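Local coordinates for peptidase S9 prolyl oligopeptidase catalytic domain-containing protein (Pyrococcus horikoshii, PDB 4HXF) that is an acylaminoacyl peptidase, probably acting by a serine-type mechanism, that assembles into a self-compartmentalizing hexamer, at residues A15-P20 / P322-L327; V27-T32 / V46-E51. One frame throughout, in Å; residues are numbered along the deposited sequence.

In the fold
Following the chain from the N terminus, the 15-20 segment comes first, on the opening strand of the first four-stranded sheet of the beta-propeller. The chain then turns back through 27-32 and into 46-51, where contact 2 closes a hairpin across 13 residues, nine of them strand, inside that sheet. Contact 1 closes only when 322-327 arrives in the last propeller sheet, after 301 intervening residues without helix; contact 2 is therefore nested within its loop. The two share a sheet, since 16-23 and 26-35 are neighbouring strands: Tyr16 O lies 2.8 Å from Thr32 N, a probable hydrogen bond. Contact 2 pairs the inner strands of the first blade, and contact 1 joins first blade to last.

Contact 1: A15-P20 / P322-L327; sequences AYLSDP and PAELYL
Pro322 brings its ring carbon CB to within 4.5 Å of Ala15 O. Ala323 contributes chiefly through its carbonyl. Ala323 O accepts a hydrogen bond of 2.7 Å from a water, which gives its other proton to Ala15 O at 2.9 Å. The same water accepts from Leu17 N at 3.0 Å, so three backbone groups from both segments are bridged although no direct hydrogen bond crosses between them. Leu17 also lies against Ala323 O, its CD1 3.9 Å away. With CG anti to its carbonyl carbon (chi1 -55°) and CD1 extended beyond, that branch reaches across to the other backbone. The strands 16-20 and 324-327 run at 46° with axes 7.9 Å apart, too far for sheet pairing. This is the closure of the seven-bladed propeller, where first and last blades meet through side chains and a bridging water rather than strand pairing and each sheet keeps its own four strands, as in prolyl oligopeptidase relatives. Glu324 lends its CA to the Leu17 CD1 contact, at 4.0 Å, while its carboxylate is held elsewhere, by Thr336, Tyr338 and Asn339 and a salt bridge to Arg321. At Leu325, CG stands opposite the backbone N (chi1 -166°), and CD1 meets Pro20 CB at 4.1 Å. Leu315 of the neighbouring strand 312-317 touches Leu17, Pro20 and Leu325 alike.

Contact 2: V27-T32 / V46-E51; sequences VAYVLT and VIENLE
Val46 covers a face of the Tyr29 ring: its CB is 4.0 Å from the ring centroid and 26° off the normal, a CH-pi contact displaced toward the rim. Its CG1 branch reaches on to the hydroxyl, 3.4 Å from Tyr29 OH, while CG2 turns to Leu31 CB at 4.1 Å. With an alanine here, both branches are gone, which would probably open a gap beside the Tyr29 hydroxyl and leave Leu31 CB without the CG2 contact from the facing strand. The phenol lies there because Tyr29 CG occupies the position between backbone N and carbonyl carbon (chi1 56°), which swings the ring over its cross-strand neighbour. Tyr29 OH is placed as donor to Glu48 OE2 at 2.4 Å, a separation too short to be taken at face value. The carboxylate sits at the edge of the phenol ring, with its plane turned 58° from the ring. Beneath these side chains, strands 26-35 and 40-49 form an antiparallel beta hairpin within the first propeller blade. Tyr29 with Val46 and Val27 with Glu48 are hydrogen-bonded pairs, the bonds including Val46 N to Tyr29 O at 2.8 Å and Glu48 N to Val27 O at 2.7 Å. Ala28 and Ile47, the non-hydrogen-bonded pair between them, put their side chains on the opposite face, Ala28 CB lying 4.2 Å from Ile47 CG1. Farther out, Arg55 of strand 54-59 forms a salt bridge with Glu48 OE2, and Tyr338 hydrogen-bonds the Tyr29 hydroxyl.

Contact 1: A15-P20 / P322-L327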
# COMPACT_ATOMS: atom_id res chain seq x y z
N ALA A 15 -15.27 16.95 -28.37
CA ALA A 15 -13.80 16.93 -28.47
C ALA A 15 -13.34 18.32 -28.46
O ALA A 15 -13.87 19.12 -29.24
CB ALA A 15 -13.35 16.22 -29.81
N TYR A 16 -12.30 18.64 -27.62
CA TYR A 16 -11.85 19.99 -27.48
C TYR A 16 -10.40 20.06 -28.05
O TYR A 16 -9.51 19.35 -27.61
CB TYR A 16 -11.87 20.46 -26.10
CG TYR A 16 -13.22 20.47 -25.50
CD1 TYR A 16 -13.70 19.42 -24.74
CD2 TYR A 16 -14.08 21.56 -25.73
CE1 TYR A 16 -14.99 19.48 -24.26
CE2 TYR A 16 -15.38 21.54 -25.23
CZ TYR A 16 -15.82 20.52 -24.51
OH TYR A 16 -17.13 20.56 -24.00
N LEU A 17 -10.23 20.89 -29.04
CA LEU A 17 -8.94 21.02 -29.69
C LEU A 17 -8.22 22.31 -29.27
O LEU A 17 -8.84 23.41 -29.14
CB LEU A 17 -9.04 21.06 -31.21
CG LEU A 17 -9.76 19.93 -31.95
CD1 LEU A 17 -9.65 20.14 -33.45
CD2 LEU A 17 -9.28 18.56 -31.43
N SER A 18 -6.90 22.19 -29.16
CA SER A 18 -6.08 23.37 -28.78
C SER A 18 -4.64 23.26 -29.27
O SER A 18 -4.19 22.19 -29.74
CB SER A 18 -6.03 23.53 -27.28
OG SER A 18 -5.38 22.42 -26.65
N ASP A 19 -3.93 24.39 -29.23
CA ASP A 19 -2.43 24.43 -29.38
C ASP A 19 -1.98 23.89 -30.77
O ASP A 19 -1.16 22.98 -30.83
CB ASP A 19 -1.71 23.80 -28.22
CG ASP A 19 -0.20 24.30 -28.03
OD1 ASP A 19 0.14 25.20 -28.84
OD2 ASP A 19 0.38 23.72 -27.09
N PRO A 20 -2.52 24.41 -31.87
CA PRO A 20 -2.10 24.02 -33.19
C PRO A 20 -0.62 24.44 -33.46
O PRO A 20 -0.25 25.57 -33.22
CB PRO A 20 -3.07 24.73 -34.09
CG PRO A 20 -3.38 25.96 -33.35
CD PRO A 20 -3.47 25.56 -31.94
N PRO A 322 -17.87 23.92 -31.33
CA PRO A 322 -16.50 24.02 -30.83
C PRO A 322 -15.53 24.00 -31.96
O PRO A 322 -15.80 23.54 -33.07
CB PRO A 322 -16.32 22.78 -29.94
CG PRO A 322 -17.76 22.39 -29.52
CD PRO A 322 -18.60 22.75 -30.74
N ALA A 323 -14.30 24.42 -31.64
CA ALA A 323 -13.23 24.56 -32.62
C ALA A 323 -12.99 23.28 -33.39
O ALA A 323 -12.97 22.18 -32.86
CB ALA A 323 -11.88 24.97 -31.95
N GLU A 324 -12.74 23.48 -34.67
CA GLU A 324 -12.18 22.47 -35.54
C GLU A 324 -10.98 23.09 -36.24
O GLU A 324 -10.86 24.30 -36.34
CB GLU A 324 -13.20 21.93 -36.60
CG GLU A 324 -14.44 21.25 -36.06
CD GLU A 324 -14.24 19.85 -35.48
OE1 GLU A 324 -15.21 19.37 -34.84
OE2 GLU A 324 -13.16 19.21 -35.69
N LEU A 325 -10.16 22.26 -36.89
CA LEU A 325 -8.94 22.72 -37.56
C LEU A 325 -9.20 22.90 -39.02
O LEU A 325 -9.96 22.12 -39.68
CB LEU A 325 -7.77 21.74 -37.38
CG LEU A 325 -6.33 22.17 -37.72
CD1 LEU A 325 -5.82 23.25 -36.75
CD2 LEU A 325 -5.48 20.86 -37.73
N TYR A 326 -8.59 23.95 -39.50
CA TYR A 326 -8.61 24.34 -40.90
C TYR A 326 -7.23 24.70 -41.47
O TYR A 326 -6.24 24.96 -40.77
CB TYR A 326 -9.45 25.65 -41.02
CG TYR A 326 -10.90 25.48 -40.68
CD1 TYR A 326 -11.30 25.31 -39.35
CD2 TYR A 326 -11.86 25.38 -41.65
CE1 TYR A 326 -12.62 25.09 -39.03
CE2 TYR A 326 -13.21 25.15 -41.36
CZ TYR A 326 -13.58 25.03 -40.05
OH TYR A 326 -14.90 24.77 -39.74
N LEU A 327 -7.13 24.56 -42.76
CA LEU A 327 -5.89 24.90 -43.50
C LEU A 327 -6.27 26.01 -44.54
O LEU A 327 -7.35 26.02 -45.09
CB LEU A 327 -5.34 23.63 -44.18
CG LEU A 327 -4.31 23.67 -45.34
CD1 LEU A 327 -2.89 23.98 -44.91
CD2 LEU A 327 -4.26 22.30 -46.01
O HOH W 1 -12.87 21.63 -30.25

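Contact 2: V27-T32 / V46-E51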
# COMPACT_ATOMS: atom_id res chain seq x y z
N VAL A 27 1.00 18.89 -39.12
CA VAL A 27 0.26 19.67 -38.17
C VAL A 27 0.21 18.87 -36.89
O VAL A 27 0.02 17.63 -36.98
CB VAL A 27 -1.10 19.90 -38.78
CG1 VAL A 27 -1.99 20.77 -37.91
CG2 VAL A 27 -0.84 20.62 -40.11
N ALA A 28 0.37 19.51 -35.73
CA ALA A 28 0.14 18.84 -34.45
C ALA A 28 -0.82 19.69 -33.68
O ALA A 28 -0.91 20.91 -33.86
CB ALA A 28 1.41 18.64 -33.63
N TYR A 29 -1.60 19.03 -32.82
CA TYR A 29 -2.54 19.74 -31.95
C TYR A 29 -2.91 18.84 -30.81
O TYR A 29 -2.56 17.62 -30.82
CB TYR A 29 -3.79 20.23 -32.74
CG TYR A 29 -4.57 19.18 -33.48
CD1 TYR A 29 -4.23 18.86 -34.77
CD2 TYR A 29 -5.54 18.41 -32.83
CE1 TYR A 29 -4.89 17.84 -35.45
CE2 TYR A 29 -6.24 17.44 -33.54
CZ TYR A 29 -5.89 17.13 -34.83
OH TYR A 29 -6.51 16.17 -35.57
N VAL A 30 -3.62 19.33 -29.79
CA VAL A 30 -4.00 18.59 -28.60
C VAL A 30 -5.51 18.35 -28.64
O VAL A 30 -6.26 19.29 -28.92
CB VAL A 30 -3.67 19.28 -27.24
CG1 VAL A 30 -4.06 18.44 -26.08
CG2 VAL A 30 -2.15 19.61 -27.28
N LEU A 31 -5.87 17.11 -28.49
CA LEU A 31 -7.29 16.65 -28.38
C LEU A 31 -7.54 16.39 -26.88
O LEU A 31 -6.83 15.55 -26.27
CB LEU A 31 -7.47 15.37 -29.16
CG LEU A 31 -8.77 14.60 -28.91
CD1 LEU A 31 -9.99 15.41 -29.34
CD2 LEU A 31 -8.73 13.28 -29.72
N THR A 32 -8.49 17.12 -26.31
CA THR A 32 -8.87 17.02 -24.90
C THR A 32 -10.27 16.50 -24.74
O THR A 32 -11.14 16.95 -25.46
CB THR A 32 -8.72 18.35 -24.15
OG1 THR A 32 -7.32 18.78 -24.30
CG2 THR A 32 -9.16 18.27 -22.65
N VAL A 46 -2.23 14.87 -31.42
CA VAL A 46 -2.50 14.29 -32.72
C VAL A 46 -1.58 14.95 -33.71
O VAL A 46 -1.42 16.18 -33.70
CB VAL A 46 -3.99 14.50 -33.13
CG1 VAL A 46 -4.25 13.82 -34.51
CG2 VAL A 46 -4.90 13.97 -32.00
N ILE A 47 -0.94 14.16 -34.53
CA ILE A 47 -0.04 14.66 -35.59
C ILE A 47 -0.62 14.22 -36.88
O ILE A 47 -0.85 13.00 -37.14
CB ILE A 47 1.38 14.07 -35.44
CG1 ILE A 47 1.95 14.48 -34.01
CG2 ILE A 47 2.30 14.49 -36.58
CD1 ILE A 47 2.89 13.48 -33.44
N GLU A 48 -0.94 15.20 -37.71
CA GLU A 48 -1.50 14.91 -39.03
C GLU A 48 -0.56 15.22 -40.13
O GLU A 48 0.13 16.25 -40.12
CB GLU A 48 -2.75 15.67 -39.34
CG GLU A 48 -3.71 15.40 -38.30
CD GLU A 48 -5.14 15.58 -38.74
OE1 GLU A 48 -5.48 15.85 -39.93
OE2 GLU A 48 -5.90 15.49 -37.78
N ASN A 49 -0.53 14.31 -41.10
CA ASN A 49 0.42 14.56 -42.22
C ASN A 49 -0.44 14.94 -43.37
O ASN A 49 -1.16 14.07 -43.83
CB ASN A 49 1.26 13.35 -42.65
CG ASN A 49 2.14 13.69 -43.89
OD1 ASN A 49 1.63 14.01 -44.97
ND2 ASN A 49 3.42 13.78 -43.67
N LEU A 50 -0.29 16.20 -43.84
CA LEU A 50 -1.22 16.82 -44.78
C LEU A 50 -0.99 16.13 -46.17
O LEU A 50 -1.89 16.06 -46.98
CB LEU A 50 -1.01 18.33 -44.83
CG LEU A 50 -1.22 19.08 -43.52
CD1 LEU A 50 -0.53 20.45 -43.48
CD2 LEU A 50 -2.70 19.16 -43.29
N GLU A 51 0.22 15.59 -46.37
CA GLU A 51 0.46 14.48 -47.32
C GLU A 51 -0.60 13.31 -47.38
O GLU A 51 -0.96 12.95 -48.49